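Local coordinates for protein beta-galactosidase (Bacillus circulans, PDB 4MAD) that probably hydrolyses terminal non-reducing beta-D-galactose residues in beta-D-galactosides, as a family 35 glycoside hydrolase, at residues Gly116-Trp121 and Gln135-Lys140. Sequence-based numbering, arbitrary orientation.
Sequences GGFPYW and QPYLEK
Phe118 reaches the phenol end of Tyr137 with the outer rim of its ring: CZ of Phe118 lies 3.8 Å from Tyr137 OH and 3.9 Å from Tyr137 CE1. The hydroxyl sits at the edge of the phenylalanine, near its plane, and the two side chains run about perpendicular to each other. With CG swung away from the backbone N (chi1 167°), the Tyr137 ring is directed so that its end approaches the loop, and a hydrogen bond between its OH and the OH of Tyr181, on helix 179-192, holds the polar end. On the loop side, the Phe118 ring meets those of Phe115, edge-to-face, and Phe108. The 116-121 segment belongs to the long loop that follows the third strand, 100-104, of the eight-stranded parallel beta/alpha barrel, and the contact joins this loop to the first turns of helix 135-152, across 13 intervening residues, none of them helix or strand. An alanine in place of Phe118 would probably open a gap beside the Tyr137 phenol and take away the ring that Phe108 and Phe115 pack against. Further along, the benzo edge of Trp121 meets the aliphatic part of Lys140: CZ3 of Trp121 approaches CD of Lys140 to 4.0 Å, almost in the indole plane, while CB of Pro119 packs over one indole face. The lysine chain, bent at chi2 (-46°), passes this edge with CG, CD and CE near CZ3, and its NZ forms a salt bridge with Glu76 OE2. On the pyrrole side of the indole, NE1 hydrogen-bonds to the carbonyl O of Glu73.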
ATOM      1  N   GLY A 116       3.497  -3.489  -5.522  1.00 12.79           N
ATOM      2  CA  GLY A 116       2.460  -3.258  -6.468  1.00 12.43           C
ATOM      3  C   GLY A 116       1.378  -4.345  -6.422  1.00 13.98           C
ATOM      4  O   GLY A 116       0.760  -4.570  -7.383  1.00 13.43           O
ATOM      5  N   GLY A 117       1.151  -4.937  -5.272  1.00 11.48           N
ATOM      6  CA  GLY A 117       0.146  -5.967  -5.095  1.00 13.36           C
ATOM      7  C   GLY A 117       0.652  -7.375  -5.350  1.00 15.14           C
ATOM      8  O   GLY A 117      -0.022  -8.337  -5.103  1.00 15.87           O
ATOM      9  N   PHE A 118       1.851  -7.481  -5.842  1.00 15.56           N
ATOM     10  CA  PHE A 118       2.429  -8.813  -6.057  1.00 16.89           C
ATOM     11  C   PHE A 118       2.784  -9.436  -4.703  1.00 16.44           C
ATOM     12  O   PHE A 118       3.297  -8.801  -3.913  1.00 18.33           O
ATOM     13  CB  PHE A 118       3.713  -8.736  -6.881  1.00 17.48           C
ATOM     14  CG  PHE A 118       3.522  -8.636  -8.363  1.00 17.08           C
ATOM     15  CD1 PHE A 118       2.465  -9.200  -9.009  1.00 19.21           C
ATOM     16  CD2 PHE A 118       4.471  -8.023  -9.119  1.00 21.15           C
ATOM     17  CE1 PHE A 118       2.352  -9.126 -10.350  1.00 17.56           C
ATOM     18  CE2 PHE A 118       4.333  -7.959 -10.461  1.00 21.02           C
ATOM     19  CZ  PHE A 118       3.268  -8.514 -11.061  1.00 19.14           C
ATOM     20  N   PRO A 119       2.521 -10.702  -4.500  1.00 18.19           N
ATOM     21  CA  PRO A 119       2.961 -11.395  -3.295  1.00 16.32           C
ATOM     22  C   PRO A 119       4.449 -11.530  -3.240  1.00 15.06           C
ATOM     23  O   PRO A 119       4.985 -11.732  -4.239  1.00 16.45           O
ATOM     24  CB  PRO A 119       2.365 -12.784  -3.455  1.00 17.62           C
ATOM     25  CG  PRO A 119       1.342 -12.660  -4.468  1.00 21.78           C
ATOM     26  CD  PRO A 119       1.709 -11.560  -5.354  1.00 18.28           C
ATOM     27  N   TYR A 120       5.043 -11.536  -2.069  1.00 16.35           N
ATOM     28  CA  TYR A 120       6.478 -11.486  -1.880  1.00 16.65           C
ATOM     29  C   TYR A 120       7.060 -12.742  -2.520  1.00 16.61           C
ATOM     30  O   TYR A 120       8.116 -12.724  -3.008  1.00 16.01           O
ATOM     31  CB  TYR A 120       6.855 -11.408  -0.406  1.00 13.28           C
ATOM     32  CG  TYR A 120       6.797 -12.730   0.250  1.00 14.66           C
ATOM     33  CD1 TYR A 120       7.933 -13.466   0.445  1.00 17.20           C
ATOM     34  CD2 TYR A 120       5.612 -13.287   0.630  1.00 16.19           C
ATOM     35  CE1 TYR A 120       7.889 -14.696   1.016  1.00 19.67           C
ATOM     36  CE2 TYR A 120       5.582 -14.536   1.207  1.00 16.16           C
ATOM     37  CZ  TYR A 120       6.727 -15.233   1.393  1.00 18.19           C
ATOM     38  OH  TYR A 120       6.654 -16.452   1.955  1.00 20.80           O
ATOM     39  N   TRP A 121       6.302 -13.810  -2.487  1.00 15.85           N
ATOM     40  CA  TRP A 121       6.760 -15.106  -2.925  1.00 16.92           C
ATOM     41  C   TRP A 121       6.976 -15.285  -4.408  1.00 17.24           C
ATOM     42  O   TRP A 121       7.543 -16.266  -4.791  1.00 16.42           O
ATOM     43  CB  TRP A 121       5.970 -16.273  -2.324  1.00 20.00           C
ATOM     44  CG  TRP A 121       4.603 -16.245  -2.584  1.00 20.00           C
ATOM     45  CD1 TRP A 121       3.686 -15.765  -1.793  1.00 20.00           C
ATOM     46  CD2 TRP A 121       3.950 -16.677  -3.751  1.00 20.00           C
ATOM     47  NE1 TRP A 121       2.477 -15.866  -2.341  1.00 20.00           N
ATOM     48  CE2 TRP A 121       2.603 -16.429  -3.572  1.00 20.00           C
ATOM     49  CE3 TRP A 121       4.368 -17.263  -4.924  1.00 20.00           C
ATOM     50  CZ2 TRP A 121       1.664 -16.742  -4.521  1.00 20.00           C
ATOM     51  CZ3 TRP A 121       3.464 -17.555  -5.859  1.00 20.00           C
ATOM     52  CH2 TRP A 121       2.112 -17.290  -5.671  1.00 20.00           C
ATOM     53  N   GLN A 135       6.293 -18.208 -18.555  1.00 20.37           N
ATOM     54  CA  GLN A 135       5.489 -19.325 -18.078  1.00 22.41           C
ATOM     55  C   GLN A 135       5.340 -19.428 -16.568  1.00 21.33           C
ATOM     56  O   GLN A 135       4.286 -19.628 -16.080  1.00 21.72           O
ATOM     57  CB  GLN A 135       5.981 -20.677 -18.654  1.00 26.03           C
ATOM     58  CG  GLN A 135       5.088 -21.868 -18.356  1.00 28.10           C
ATOM     59  CD  GLN A 135       5.825 -23.189 -18.572  1.00 50.47           C
ATOM     60  OE1 GLN A 135       6.915 -23.198 -19.080  1.00 49.56           O
ATOM     61  NE2 GLN A 135       5.223 -24.296 -18.182  1.00 52.40           N
ATOM     62  N   PRO A 136       6.407 -19.281 -15.823  1.00 20.95           N
ATOM     63  CA  PRO A 136       6.252 -19.383 -14.388  1.00 22.64           C
ATOM     64  C   PRO A 136       5.354 -18.253 -13.870  1.00 21.25           C
ATOM     65  O   PRO A 136       4.531 -18.455 -13.069  1.00 18.77           O
ATOM     66  CB  PRO A 136       7.678 -19.231 -13.881  1.00 23.34           C
ATOM     67  CG  PRO A 136       8.466 -19.580 -14.951  1.00 25.60           C
ATOM     68  CD  PRO A 136       7.825 -19.190 -16.171  1.00 23.12           C
ATOM     69  N   TYR A 137       5.552 -17.073 -14.394  1.00 19.28           N
ATOM     70  CA  TYR A 137       4.728 -15.980 -13.925  1.00 18.38           C
ATOM     71  C   TYR A 137       3.240 -16.227 -14.262  1.00 17.77           C
ATOM     72  O   TYR A 137       2.406 -16.181 -13.437  1.00 15.74           O
ATOM     73  CB  TYR A 137       5.235 -14.716 -14.550  1.00 17.00           C
ATOM     74  CG  TYR A 137       4.352 -13.519 -14.444  1.00 15.48           C
ATOM     75  CD1 TYR A 137       4.141 -12.916 -13.261  1.00 19.63           C
ATOM     76  CD2 TYR A 137       3.744 -13.002 -15.535  1.00 16.58           C
ATOM     77  CE1 TYR A 137       3.326 -11.833 -13.155  1.00 20.48           C
ATOM     78  CE2 TYR A 137       2.956 -11.915 -15.457  1.00 18.25           C
ATOM     79  CZ  TYR A 137       2.750 -11.319 -14.267  1.00 19.21           C
ATOM     80  OH  TYR A 137       1.950 -10.241 -14.158  1.00 19.90           O
ATOM     81  N   LEU A 138       2.932 -16.569 -15.479  1.00 16.74           N
ATOM     82  CA  LEU A 138       1.533 -16.797 -15.860  1.00 17.90           C
ATOM     83  C   LEU A 138       0.840 -17.926 -15.093  1.00 18.77           C
ATOM     84  O   LEU A 138      -0.328 -17.878 -14.846  1.00 17.86           O
ATOM     85  CB  LEU A 138       1.401 -16.980 -17.362  1.00 18.89           C
ATOM     86  CG  LEU A 138       1.829 -15.765 -18.169  1.00 20.48           C
ATOM     87  CD1 LEU A 138       1.751 -15.937 -19.663  1.00 26.30           C
ATOM     88  CD2 LEU A 138       1.000 -14.634 -17.773  1.00 26.48           C
ATOM     89  N   GLU A 139       1.605 -18.945 -14.749  1.00 21.13           N
ATOM     90  CA  GLU A 139       1.068 -20.041 -14.010  1.00 21.95           C
ATOM     91  C   GLU A 139       0.557 -19.560 -12.658  1.00 21.14           C
ATOM     92  O   GLU A 139      -0.410 -20.010 -12.202  1.00 18.62           O
ATOM     93  CB  GLU A 139       2.131 -21.088 -13.756  1.00 24.67           C
ATOM     94  CG  GLU A 139       2.541 -21.843 -14.986  1.00 34.63           C
ATOM     95  CD  GLU A 139       3.399 -23.077 -14.705  1.00 45.60           C
ATOM     96  OE1 GLU A 139       3.734 -23.332 -13.545  1.00 45.80           O
ATOM     97  OE2 GLU A 139       3.748 -23.783 -15.682  1.00 47.05           O
ATOM     98  N   LYS A 140       1.306 -18.688 -12.028  1.00 18.39           N
ATOM     99  CA  LYS A 140       0.897 -18.123 -10.756  1.00 18.38           C
ATOM    100  C   LYS A 140      -0.357 -17.241 -10.893  1.00 18.82           C
ATOM    101  O   LYS A 140      -1.256 -17.328 -10.139  1.00 21.25           O
ATOM    102  CB  LYS A 140       2.046 -17.339 -10.108  1.00 19.25           C
ATOM    103  CG  LYS A 140       3.317 -18.121  -9.894  1.00 16.06           C
ATOM    104  CD  LYS A 140       3.111 -19.455  -9.307  1.00 17.88           C
ATOM    105  CE  LYS A 140       4.449 -20.093  -8.944  1.00 21.90           C
ATOM    106  NZ  LYS A 140       4.339 -21.482  -8.679  1.00 26.47           N
TER